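Local atomic coordinates of putative chemotaxis protein (Desulfovibrio vulgaris str. Hildenborough, PDB entry 3H4Y), a protein that probably acts as a CheX-type phosphatase in bacterial chemotaxis, removing phosphate from the phosphorylated form of the response regulator CheY. Residues P12-T17 against P29-P34; I50-H55 against V151-E156; I60-T65 against N97-Q102; A71-M76 against Q82-D87. All coordinates share one frame; numbering follows the deposited sequence.

How the contacts relate
Contacts 1, 2 and 3 all reach the six-stranded antiparallel sheet, and contact 4 lies at the start of helix 84-109. Contact 3 is central, about 3 Å from the centre of the chain. The centres of contacts 1 and 2 each lie about 11 Å from the centre of contact 3. Phe13 of contact 1 packs on Phe153 of contact 2 (CE2 to CG 3.4 Å) and on Ile60 of contact 3. Backbone pairing joins contacts 2 and 3, since strand 58-64 runs between strands 47-54 and 147-155. Contact 4, about 16 Å from contact 3 between centres, shares helix 84-109 with it. A bound methylpentanediol, probably from the crystallisation liquor, lies beside Phe153.

Contact 1: P12-T17 against P29-P34; sequences PFIAAT and PQPGKP
Thr17, whose methyl group meets Pro29, directs two donors at the carbonyl oxygen of Phe13. Its OG1 lies 2.7 Å from Phe13 O, and its backbone N also bonds that oxygen. The two donors reach Phe13 O from opposite faces of the carbonyl plane. This occupies the hydroxyl and leaves the other branch for packing. With OG1 beside the backbone N (chi1 -62°), the methyl CG2 is anti to that N and comes 4.1 Å from Pro29 CG. Pro29 CG also lies 4.0 Å from Thr17 O.
One turn earlier, Ile14 lies across two prolines at about a right angle to each. Its CG2 branch meets Pro31 CG at 4.0 Å. Its other branch ends at CD1, which meets Pro34 CG at 4.2 Å. Phe142 touches both Thr17 and Pro31, and Ile140 touches Ile14. Gln30 and Gly32 hold the strand by backbone bonds to Leu143 and Pro141.
No hydrogen bond crosses here between helix 10-25 and strand 30-37, outermost of the sheet within this chain. The direct contact is almost all methyl and proline-ring carbon, with Thr17 O against Pro29, while the hydroxyl and backbone N of Thr17 both bond Phe13 O within the helix.

Contact 2: I50-H55 against V151-E156; sequences IGITGH and VEFCFE
Ile52 and Phe153 meet over the face of strand 58-64, which runs between their own two strands. The tight part is a single methyl. Ile52 CD1 comes 3.5 Å from Phe153 CE1. It arrives at the ring edge, near the ring plane, and the two side chains cross at about a right angle. Ile52 reaches this far because CG1 takes the crowded position between the backbone N and the carbonyl carbon (chi1 63°), with CD1 fully extended beyond it. The same CD1 lies 3.9 Å from Cys154 O. Phe153 in turn sets its CE2 at the edge of the Phe155 ring, in its plane.
Toward the C-terminus the contact opens. The Phe155 ring turns off from strand 47-54, and His55 and Glu156 are exposed to solvent without touching each other. Phe155 N bonds the bound methylpentanediol.
Ile60 of the middle strand touches both Ile52 and Phe153. Strand 114-124 flanks strand 47-54, with Phe114 against Ile52; strand 137-144 flanks strand 147-155, with Met138 against Phe153. The Phe13 ring of helix 10-25 meets the Phe153 ring, with planes at about 40°.

Contact 3: I60-T65 against N97-Q102; sequences ISVTFT and NMISGQ
The backbones of Ile60 and Ser100 come closest here, with their CA atoms 6.8 Å apart. Segment 60-65 is strand up to Phe64, and segment 97-102 is a piece of the long helix 84-109 lying over one face of the sheet. Strand alternation decides which residues meet it. Ile60 and Val62 point toward the helix. Ser61 and Thr63 lie on the other face, where they bond His131 and Ser47.
Ile60 does the closer packing. Its tip, CD1, rests against Ser100: 3.8 Å from Ser100 OG, 3.9 Å from Ser100 CA and 4.0 Å from Ser100 CB. The small side chain is consistent with this close approach of the helix. With Ser100 OG anti to its own backbone N (chi1 167°), the hydroxyl points more across the helix axis than along it, and Arg104 NE, one turn on, bonds it.
The second meeting is looser. Val62 CG2 and Ile99 CD1 touch end to end at 4.3 Å. Thr17 of helix 10-25 also touches Ile99, and Phe13 of that helix touches Ile60.
No hydrogen bond joins the two segments. A long helix packed by branched aliphatic side chains on an antiparallel sheet is characteristic of the two-layer alpha/beta fold of CheC-like proteins. In CheX relatives a long helix carries the conserved Glu and Asn of the phosphatase site; helix 84-109 probably corresponds to it.

Contact 4: A71-M76 against Q82-D87; sequences ALVKGM and QDILQD
Val73 carries nearly all of this contact on the side of helix 66-77. Its CG1 methyl lies 4.1 Å from Asp87 CB and 4.3 Å from Ile84 CD1, so it sits against both residues, which are three apart on the next helix. Its other methyl, CG2, lies 4.2 Å from Asp87 O. Val73 and Asp87 cross at about a right angle. Asp87 thus gives its aliphatic CB to the packing.
Ile84 comes from the exposed border of the contact. Its CB points neither at nor away from the partner helix, and its outer atoms bend inward (chi2 71°) to bring CD1 to the valine.
The next shell fixes the start of helix 84-109. Asp83 is its N-cap: Gln86 N donates to Asp83 OD1 at 3.1 Å. The bond is nearly straight (173° at the hydrogen), but OD1 is met from above the carboxylate plane, 60° out of it. Asp87 N bonds Asp83 O at 2.9 Å, which places Asp87 on the first turn. Thr88 OG1 also bonds Ile84 O.
Ile81, in the connecting loop, touches both Val73 and Asp87. Farther along, Thr88 and Ala91 continue the packing on Val73. Leu72 turns to helix 10-25, while Met76 touches both that helix and Ala91 and Val95. These are two successive helices joined by a short loop, the second opened by an Asp N-cap, and its first turns pack across helix 66-77.

Contact 1: P12-T17 against P29-P34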
loop_
_atom_site.group_PDB
_atom_site.type_symbol
_atom_site.label_atom_id
_atom_site.label_comp_id
_atom_site.label_asym_id
_atom_site.label_seq_id
_atom_site.Cartn_x
_atom_site.Cartn_y
_atom_site.Cartn_z
ATOM N N PRO A 12 1.960 -0.677 -21.226
ATOM C CA PRO A 12 1.283 -1.821 -20.586
ATOM C C PRO A 12 0.241 -1.388 -19.528
ATOM O O PRO A 12 -0.764 -2.082 -19.310
ATOM C CB PRO A 12 2.449 -2.645 -20.009
ATOM C CG PRO A 12 3.625 -1.718 -19.975
ATOM C CD PRO A 12 3.432 -0.719 -21.034
ATOM N N PHE A 13 0.479 -0.262 -18.860
ATOM C CA PHE A 13 -0.498 0.261 -17.888
ATOM C C PHE A 13 -1.756 0.793 -18.516
ATOM O O PHE A 13 -2.860 0.581 -17.990
ATOM C CB PHE A 13 0.172 1.276 -16.945
ATOM C CG PHE A 13 1.024 0.611 -15.915
ATOM C CD1 PHE A 13 0.445 0.071 -14.765
ATOM C CD2 PHE A 13 2.396 0.429 -16.119
ATOM C CE1 PHE A 13 1.209 -0.606 -13.849
ATOM C CE2 PHE A 13 3.162 -0.247 -15.187
ATOM C CZ PHE A 13 2.546 -0.770 -14.042
ATOM N N ILE A 14 -1.606 1.500 -19.631
ATOM C CA ILE A 14 -2.790 2.006 -20.318
ATOM C C ILE A 14 -3.599 0.826 -20.866
ATOM O O ILE A 14 -4.805 0.758 -20.676
ATOM C CB ILE A 14 -2.390 3.004 -21.417
ATOM C CG1 ILE A 14 -1.838 4.273 -20.783
ATOM C CG2 ILE A 14 -3.609 3.319 -22.339
ATOM C CD1 ILE A 14 -1.104 5.181 -21.800
ATOM N N ALA A 15 -2.929 -0.125 -21.524
ATOM C CA ALA A 15 -3.606 -1.272 -22.066
ATOM C C ALA A 15 -4.328 -2.071 -20.986
ATOM O O ALA A 15 -5.514 -2.443 -21.142
ATOM C CB ALA A 15 -2.601 -2.183 -22.826
ATOM N N ALA A 16 -3.624 -2.330 -19.885
ATOM C CA ALA A 16 -4.187 -3.074 -18.731
ATOM C C ALA A 16 -5.401 -2.372 -18.124
ATOM O O ALA A 16 -6.442 -2.986 -17.874
ATOM C CB ALA A 16 -3.119 -3.292 -17.676
ATOM N N THR A 17 -5.256 -1.078 -17.914
ATOM C CA THR A 17 -6.317 -0.268 -17.316
ATOM C C THR A 17 -7.588 -0.265 -18.169
ATOM O O THR A 17 -8.695 -0.510 -17.678
ATOM C CB THR A 17 -5.840 1.163 -17.032
ATOM O OG1 THR A 17 -4.773 1.127 -16.092
ATOM C CG2 THR A 17 -6.970 2.015 -16.436
ATOM N N PRO A 29 -12.109 3.777 -19.920
ATOM C CA PRO A 29 -11.435 4.945 -19.358
ATOM C C PRO A 29 -10.539 5.602 -20.414
ATOM O O PRO A 29 -9.939 4.902 -21.244
ATOM C CB PRO A 29 -10.607 4.342 -18.222
ATOM C CG PRO A 29 -10.281 2.983 -18.722
ATOM C CD PRO A 29 -11.431 2.527 -19.547
ATOM N N GLN A 30 -10.447 6.928 -20.362
ATOM C CA GLN A 30 -9.634 7.693 -21.301
ATOM C C GLN A 30 -8.380 8.154 -20.597
ATOM O O GLN A 30 -8.460 8.968 -19.680
ATOM C CB GLN A 30 -10.430 8.916 -21.777
ATOM C CG GLN A 30 -9.624 9.956 -22.568
ATOM C CD GLN A 30 -9.142 9.392 -23.878
ATOM O OE1 GLN A 30 -9.956 9.003 -24.711
ATOM N NE2 GLN A 30 -7.809 9.329 -24.071
ATOM N N PRO A 31 -7.209 7.678 -21.024
ATOM C CA PRO A 31 -5.965 8.176 -20.422
ATOM C C PRO A 31 -5.660 9.623 -20.797
ATOM O O PRO A 31 -5.991 10.077 -21.919
ATOM C CB PRO A 31 -4.897 7.260 -21.026
ATOM C CG PRO A 31 -5.466 6.828 -22.301
ATOM C CD PRO A 31 -6.948 6.700 -22.093
ATOM N N GLY A 32 -5.069 10.350 -19.857
ATOM C CA GLY A 32 -4.445 11.633 -20.107
ATOM C C GLY A 32 -2.967 11.380 -20.390
ATOM O O GLY A 32 -2.572 10.282 -20.837
ATOM N N LYS A 33 -2.161 12.390 -20.122
ATOM C CA LYS A 33 -0.736 12.371 -20.488
ATOM C C LYS A 33 0.098 11.687 -19.440
ATOM O O LYS A 33 0.153 12.151 -18.303
ATOM C CB LYS A 33 -0.215 13.799 -20.649
ATOM C CG LYS A 33 1.173 13.861 -21.267
ATOM C CD LYS A 33 1.573 15.271 -21.666
ATOM C CE LYS A 33 1.951 16.126 -20.478
ATOM N NZ LYS A 33 2.130 17.553 -20.930
ATOM N N PRO A 34 0.805 10.598 -19.798
ATOM C CA PRO A 34 1.684 10.034 -18.801
ATOM C C PRO A 34 2.841 10.963 -18.477
ATOM O O PRO A 34 3.266 11.745 -19.331
ATOM C CB PRO A 34 2.204 8.754 -19.486
ATOM C CG PRO A 34 1.193 8.428 -20.457
ATOM C CD PRO A 34 0.715 9.736 -20.981
#

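Contact 2: I50-H55 against V151-E156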
loop_
_atom_site.group_PDB
_atom_site.type_symbol
_atom_site.label_atom_id
_atom_site.label_comp_id
_atom_site.label_asym_id
_atom_site.label_seq_id
_atom_site.Cartn_x
_atom_site.Cartn_y
_atom_site.Cartn_z
ATOM N N ILE A 50 -0.316 -2.048 -4.499
ATOM C CA ILE A 50 0.305 -3.364 -4.660
ATOM C C ILE A 50 1.799 -3.154 -4.688
ATOM O O ILE A 50 2.311 -2.271 -5.373
ATOM C CB ILE A 50 -0.155 -4.054 -5.944
ATOM C CG1 ILE A 50 -1.603 -4.519 -5.758
ATOM C CG2 ILE A 50 0.815 -5.182 -6.384
ATOM C CD1 ILE A 50 -2.243 -5.095 -6.995
ATOM N N GLY A 51 2.520 -3.986 -3.959
ATOM C CA GLY A 51 3.986 -3.988 -4.007
ATOM C C GLY A 51 4.455 -4.954 -5.065
ATOM O O GLY A 51 3.889 -6.045 -5.219
ATOM N N ILE A 52 5.484 -4.553 -5.804
ATOM C CA ILE A 52 6.067 -5.397 -6.854
ATOM C C ILE A 52 7.555 -5.638 -6.518
ATOM O O ILE A 52 8.251 -4.769 -5.955
ATOM C CB ILE A 52 5.849 -4.796 -8.287
ATOM C CG1 ILE A 52 6.537 -3.452 -8.483
ATOM C CG2 ILE A 52 4.355 -4.731 -8.595
ATOM C CD1 ILE A 52 6.357 -2.780 -9.861
ATOM N N THR A 53 8.016 -6.823 -6.866
ATOM C CA THR A 53 9.353 -7.276 -6.501
ATOM C C THR A 53 10.036 -7.973 -7.650
ATOM O O THR A 53 9.386 -8.418 -8.591
ATOM C CB THR A 53 9.286 -8.263 -5.304
ATOM O OG1 THR A 53 8.595 -9.456 -5.667
ATOM C CG2 THR A 53 8.611 -7.619 -4.072
ATOM N N GLY A 54 11.362 -8.097 -7.553
ATOM C CA GLY A 54 12.153 -8.791 -8.572
ATOM C C GLY A 54 13.564 -8.213 -8.511
ATOM O O GLY A 54 14.004 -7.710 -7.463
ATOM N N HIS A 55 14.230 -8.222 -9.655
ATOM C CA HIS A 55 15.533 -7.569 -9.782
ATOM C C HIS A 55 15.406 -6.074 -9.405
ATOM O O HIS A 55 16.314 -5.496 -8.797
ATOM C CB HIS A 55 16.063 -7.782 -11.198
ATOM C CG HIS A 55 17.322 -7.028 -11.497
ATOM N ND1 HIS A 55 18.477 -7.181 -10.759
ATOM C CD2 HIS A 55 17.611 -6.129 -12.470
ATOM C CE1 HIS A 55 19.420 -6.396 -11.256
ATOM N NE2 HIS A 55 18.922 -5.751 -12.295
ATOM N N VAL A 151 -3.372 6.148 -12.090
ATOM C CA VAL A 151 -2.545 4.951 -11.981
ATOM C C VAL A 151 -1.066 5.365 -11.820
ATOM O O VAL A 151 -0.571 6.230 -12.555
ATOM C CB VAL A 151 -2.693 4.018 -13.216
ATOM C CG1 VAL A 151 -1.689 2.807 -13.138
ATOM C CG2 VAL A 151 -4.146 3.545 -13.365
ATOM N N GLU A 152 -0.387 4.793 -10.813
ATOM C CA GLU A 152 1.036 5.066 -10.599
ATOM C C GLU A 152 1.845 3.774 -10.614
ATOM O O GLU A 152 1.335 2.711 -10.319
ATOM C CB GLU A 152 1.289 5.808 -9.276
ATOM C CG GLU A 152 0.709 7.164 -9.181
ATOM C CD GLU A 152 1.317 7.905 -8.003
ATOM O OE1 GLU A 152 1.469 7.285 -6.917
ATOM O OE2 GLU A 152 1.652 9.104 -8.141
ATOM N N PHE A 153 3.129 3.910 -10.934
ATOM C CA PHE A 153 4.068 2.790 -11.052
ATOM C C PHE A 153 5.441 3.347 -10.770
ATOM O O PHE A 153 5.792 4.425 -11.265
ATOM C CB PHE A 153 4.050 2.278 -12.520
ATOM C CG PHE A 153 5.157 1.304 -12.914
ATOM C CD1 PHE A 153 5.372 0.093 -12.256
ATOM C CD2 PHE A 153 5.909 1.576 -14.045
ATOM C CE1 PHE A 153 6.341 -0.794 -12.686
ATOM C CE2 PHE A 153 6.875 0.705 -14.489
ATOM C CZ PHE A 153 7.088 -0.486 -13.803
ATOM N N CYS A 154 6.221 2.612 -9.983
ATOM C CA CYS A 154 7.628 2.977 -9.805
ATOM C C CYS A 154 8.433 1.741 -9.509
ATOM O O CYS A 154 7.891 0.711 -9.080
ATOM C CB CYS A 154 7.783 3.977 -8.661
ATOM S SG CYS A 154 7.271 3.370 -7.021
ATOM N N PHE A 155 9.734 1.822 -9.771
ATOM C CA PHE A 155 10.651 0.773 -9.348
ATOM C C PHE A 155 12.047 1.388 -9.195
ATOM O O PHE A 155 12.346 2.441 -9.765
ATOM C CB PHE A 155 10.700 -0.458 -10.301
ATOM C CG PHE A 155 11.174 -0.137 -11.695
ATOM C CD1 PHE A 155 12.520 -0.068 -11.993
ATOM C CD2 PHE A 155 10.259 0.090 -12.701
ATOM C CE1 PHE A 155 12.948 0.233 -13.277
ATOM C CE2 PHE A 155 10.667 0.371 -13.994
ATOM C CZ PHE A 155 12.016 0.450 -14.285
ATOM N N GLU A 156 12.859 0.698 -8.409
ATOM C CA GLU A 156 14.257 1.071 -8.167
ATOM C C GLU A 156 15.076 -0.198 -8.067
ATOM O O GLU A 156 14.567 -1.307 -7.779
ATOM C CB GLU A 156 14.407 1.877 -6.880
ATOM C CG GLU A 156 14.166 1.093 -5.625
ATOM C CD GLU A 156 14.426 1.916 -4.364
ATOM O OE1 GLU A 156 14.341 3.150 -4.419
ATOM O OE2 GLU A 156 14.712 1.298 -3.330
ATOM O OXT GLU A 156 16.306 -0.101 -8.210
#

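Contact 3: I60-T65 against N97-Q102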
loop_
_atom_site.group_PDB
_atom_site.type_symbol
_atom_site.label_atom_id
_atom_site.label_comp_id
_atom_site.label_asym_id
_atom_site.label_seq_id
_atom_site.Cartn_x
_atom_site.Cartn_y
_atom_site.Cartn_z
ATOM N N ILE A 60 2.694 -0.447 -7.525
ATOM C CA ILE A 60 1.637 -0.073 -8.479
ATOM C C ILE A 60 0.509 0.436 -7.598
ATOM O O ILE A 60 0.157 -0.195 -6.594
ATOM C CB ILE A 60 1.169 -1.266 -9.313
ATOM C CG1 ILE A 60 2.257 -1.750 -10.268
ATOM C CG2 ILE A 60 -0.152 -0.892 -10.079
ATOM C CD1 ILE A 60 1.933 -3.085 -11.047
ATOM N N SER A 61 -0.125 1.551 -7.967
ATOM C CA SER A 61 -1.292 1.988 -7.224
ATOM C C SER A 61 -2.335 2.584 -8.185
ATOM O O SER A 61 -2.010 3.013 -9.283
ATOM C CB SER A 61 -0.927 3.013 -6.155
ATOM O OG SER A 61 -0.335 4.165 -6.704
ATOM N N VAL A 62 -3.590 2.594 -7.727
ATOM C CA VAL A 62 -4.707 3.227 -8.433
ATOM C C VAL A 62 -5.483 4.024 -7.381
ATOM O O VAL A 62 -5.837 3.472 -6.332
ATOM C CB VAL A 62 -5.631 2.194 -9.102
ATOM C CG1 VAL A 62 -6.630 2.909 -10.062
ATOM C CG2 VAL A 62 -4.809 1.201 -9.908
ATOM N N THR A 63 -5.732 5.301 -7.656
ATOM C CA THR A 63 -6.395 6.226 -6.740
ATOM C C THR A 63 -7.582 6.852 -7.460
ATOM O O THR A 63 -7.430 7.502 -8.494
ATOM C CB THR A 63 -5.417 7.319 -6.285
ATOM O OG1 THR A 63 -4.337 6.689 -5.562
ATOM C CG2 THR A 63 -6.109 8.396 -5.458
ATOM N N PHE A 64 -8.750 6.664 -6.881
ATOM C CA PHE A 64 -10.001 7.081 -7.469
ATOM C C PHE A 64 -10.650 8.219 -6.694
ATOM O O PHE A 64 -10.617 8.236 -5.457
ATOM C CB PHE A 64 -11.019 5.918 -7.396
ATOM C CG PHE A 64 -10.712 4.710 -8.244
ATOM C CD1 PHE A 64 -9.921 3.670 -7.759
ATOM C CD2 PHE A 64 -11.246 4.598 -9.513
ATOM C CE1 PHE A 64 -9.672 2.537 -8.587
ATOM C CE2 PHE A 64 -11.001 3.465 -10.331
ATOM C CZ PHE A 64 -10.188 2.481 -9.870
ATOM N N THR A 65 -11.335 9.115 -7.412
ATOM C CA THR A 65 -12.289 10.013 -6.781
ATOM C C THR A 65 -13.493 9.164 -6.354
ATOM O O THR A 65 -13.796 8.098 -6.913
ATOM C CB THR A 65 -12.776 11.172 -7.675
ATOM O OG1 THR A 65 -13.562 10.666 -8.748
ATOM C CG2 THR A 65 -11.588 11.989 -8.205
ATOM N N ASN A 97 -5.643 -5.477 -8.622
ATOM C CA ASN A 97 -4.969 -6.754 -8.804
ATOM C C ASN A 97 -4.879 -7.160 -10.290
ATOM O O ASN A 97 -3.812 -7.658 -10.727
ATOM C CB ASN A 97 -5.671 -7.828 -8.019
ATOM C CG ASN A 97 -4.860 -9.050 -7.936
ATOM O OD1 ASN A 97 -5.201 -10.078 -8.531
ATOM N ND2 ASN A 97 -3.757 -8.951 -7.246
HETATM N N MSE A 98 -5.944 -6.980 -11.068
HETATM C CA MSE A 98 -5.900 -7.343 -12.497
HETATM C C MSE A 98 -5.092 -6.374 -13.346
HETATM O O MSE A 98 -4.478 -6.762 -14.304
HETATM C CB MSE A 98 -7.308 -7.535 -13.034
HETATM C CG MSE A 98 -8.001 -8.696 -12.343
HETATM SE SE MSE A 98 -7.000 -10.382 -12.369
HETATM C CE MSE A 98 -6.486 -10.346 -14.189
ATOM N N ILE A 99 -5.113 -5.104 -12.978
ATOM C CA ILE A 99 -4.256 -4.116 -13.658
ATOM C C ILE A 99 -2.812 -4.501 -13.399
ATOM O O ILE A 99 -1.982 -4.534 -14.344
ATOM C CB ILE A 99 -4.540 -2.689 -13.210
ATOM C CG1 ILE A 99 -5.890 -2.270 -13.789
ATOM C CG2 ILE A 99 -3.397 -1.724 -13.669
ATOM C CD1 ILE A 99 -6.371 -0.913 -13.329
ATOM N N SER A 100 -2.485 -4.850 -12.151
ATOM C CA SER A 100 -1.146 -5.313 -11.824
ATOM C C SER A 100 -0.777 -6.568 -12.644
ATOM O O SER A 100 0.307 -6.666 -13.224
ATOM C CB SER A 100 -1.011 -5.625 -10.322
ATOM O OG SER A 100 0.205 -6.362 -10.039
ATOM N N GLY A 101 -1.696 -7.523 -12.697
ATOM C CA GLY A 101 -1.428 -8.764 -13.416
ATOM C C GLY A 101 -1.144 -8.567 -14.886
ATOM O O GLY A 101 -0.145 -9.082 -15.415
ATOM N N GLN A 102 -2.014 -7.831 -15.554
ATOM C CA GLN A 102 -1.855 -7.592 -16.987
ATOM C C GLN A 102 -0.688 -6.646 -17.293
ATOM O O GLN A 102 0.035 -6.853 -18.273
ATOM C CB GLN A 102 -3.124 -7.065 -17.600
ATOM C CG GLN A 102 -4.227 -8.124 -17.659
ATOM C CD GLN A 102 -5.284 -7.823 -18.702
ATOM O OE1 GLN A 102 -5.278 -6.771 -19.322
ATOM N NE2 GLN A 102 -6.151 -8.815 -18.979
#

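Contact 4: A71-M76 against Q82-D87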
loop_
_atom_site.group_PDB
_atom_site.type_symbol
_atom_site.label_atom_id
_atom_site.label_comp_id
_atom_site.label_asym_id
_atom_site.label_seq_id
_atom_site.Cartn_x
_atom_site.Cartn_y
_atom_site.Cartn_z
ATOM N N ALA A 71 -19.232 4.598 -9.340
ATOM C CA ALA A 71 -19.664 4.161 -10.645
ATOM C C ALA A 71 -18.989 2.893 -11.087
ATOM O O ALA A 71 -19.618 2.030 -11.746
ATOM C CB ALA A 71 -19.410 5.290 -11.685
ATOM N N LEU A 72 -17.720 2.758 -10.734
ATOM C CA LEU A 72 -16.981 1.526 -10.992
ATOM C C LEU A 72 -17.652 0.332 -10.328
ATOM O O LEU A 72 -17.881 -0.690 -10.953
ATOM C CB LEU A 72 -15.563 1.649 -10.455
ATOM C CG LEU A 72 -14.715 0.389 -10.509
ATOM C CD1 LEU A 72 -14.264 0.212 -11.964
ATOM C CD2 LEU A 72 -13.521 0.508 -9.606
ATOM N N VAL A 73 -17.974 0.476 -9.049
ATOM C CA VAL A 73 -18.569 -0.627 -8.307
ATOM C C VAL A 73 -19.944 -0.983 -8.856
ATOM O O VAL A 73 -20.282 -2.172 -9.037
ATOM C CB VAL A 73 -18.599 -0.325 -6.761
ATOM C CG1 VAL A 73 -19.371 -1.430 -6.036
ATOM C CG2 VAL A 73 -17.192 -0.180 -6.247
ATOM N N LYS A 74 -20.740 0.025 -9.198
ATOM C CA LYS A 74 -22.024 -0.238 -9.835
ATOM C C LYS A 74 -21.833 -0.982 -11.157
ATOM O O LYS A 74 -22.578 -1.904 -11.470
ATOM C CB LYS A 74 -22.781 1.061 -10.088
ATOM C CG LYS A 74 -23.324 1.712 -8.845
ATOM C CD LYS A 74 -24.008 3.050 -9.193
ATOM C CE LYS A 74 -24.456 3.807 -7.939
ATOM N NZ LYS A 74 -24.779 5.253 -8.239
ATOM N N GLY A 75 -20.855 -0.572 -11.966
ATOM C CA GLY A 75 -20.622 -1.272 -13.235
ATOM C C GLY A 75 -20.210 -2.729 -13.051
ATOM O O GLY A 75 -20.594 -3.601 -13.841
HETATM N N MSE A 76 -19.434 -2.989 -12.007
HETATM C CA MSE A 76 -18.924 -4.346 -11.730
HETATM C C MSE A 76 -19.952 -5.282 -11.122
HETATM O O MSE A 76 -20.012 -6.473 -11.469
HETATM C CB MSE A 76 -17.731 -4.283 -10.804
HETATM C CG MSE A 76 -16.543 -3.704 -11.464
HETATM SE SE MSE A 76 -14.988 -3.480 -10.317
HETATM C CE MSE A 76 -14.523 -5.312 -10.076
ATOM N N GLN A 82 -25.816 -4.176 -1.638
ATOM C CA GLN A 82 -26.264 -3.729 -0.317
ATOM C C GLN A 82 -25.096 -3.269 0.563
ATOM O O GLN A 82 -25.215 -2.268 1.277
ATOM C CB GLN A 82 -27.096 -4.825 0.357
ATOM C CG GLN A 82 -28.555 -4.874 -0.114
ATOM N N ASP A 83 -23.968 -3.979 0.501
ATOM C CA ASP A 83 -22.787 -3.605 1.311
ATOM C C ASP A 83 -21.801 -2.779 0.504
ATOM O O ASP A 83 -20.709 -3.260 0.107
ATOM C CB ASP A 83 -22.107 -4.824 1.913
ATOM C CG ASP A 83 -21.055 -4.444 2.967
ATOM O OD1 ASP A 83 -20.621 -3.255 3.020
ATOM O OD2 ASP A 83 -20.645 -5.341 3.731
ATOM N N ILE A 84 -22.168 -1.522 0.278
ATOM C CA ILE A 84 -21.349 -0.665 -0.567
ATOM C C ILE A 84 -19.895 -0.536 -0.049
ATOM O O ILE A 84 -18.952 -0.465 -0.846
ATOM C CB ILE A 84 -21.999 0.738 -0.761
ATOM C CG1 ILE A 84 -21.323 1.537 -1.886
ATOM C CG2 ILE A 84 -21.990 1.536 0.553
ATOM C CD1 ILE A 84 -21.586 1.016 -3.300
ATOM N N LEU A 85 -19.702 -0.521 1.271
ATOM C CA LEU A 85 -18.343 -0.368 1.828
ATOM C C LEU A 85 -17.426 -1.551 1.487
ATOM O O LEU A 85 -16.356 -1.366 0.921
ATOM C CB LEU A 85 -18.382 -0.170 3.358
ATOM C CG LEU A 85 -17.007 0.025 4.021
ATOM C CD1 LEU A 85 -16.264 1.160 3.351
ATOM C CD2 LEU A 85 -17.153 0.283 5.526
ATOM N N GLN A 86 -17.827 -2.763 1.834
ATOM C CA GLN A 86 -16.985 -3.912 1.564
ATOM C C GLN A 86 -16.901 -4.159 0.063
ATOM O O GLN A 86 -15.837 -4.558 -0.461
ATOM C CB GLN A 86 -17.471 -5.177 2.275
ATOM C CG GLN A 86 -16.462 -6.364 2.233
ATOM C CD GLN A 86 -15.145 -6.075 2.994
ATOM O OE1 GLN A 86 -15.177 -5.665 4.148
ATOM N NE2 GLN A 86 -13.985 -6.298 2.341
ATOM N N ASP A 87 -18.001 -3.908 -0.636
ATOM C CA ASP A 87 -17.990 -4.047 -2.094
ATOM C C ASP A 87 -17.055 -3.105 -2.797
ATOM O O ASP A 87 -16.451 -3.494 -3.822
ATOM C CB ASP A 87 -19.378 -3.825 -2.685
ATOM C CG ASP A 87 -20.349 -4.954 -2.357
ATOM O OD1 ASP A 87 -19.944 -6.015 -1.826
ATOM O OD2 ASP A 87 -21.547 -4.731 -2.667
#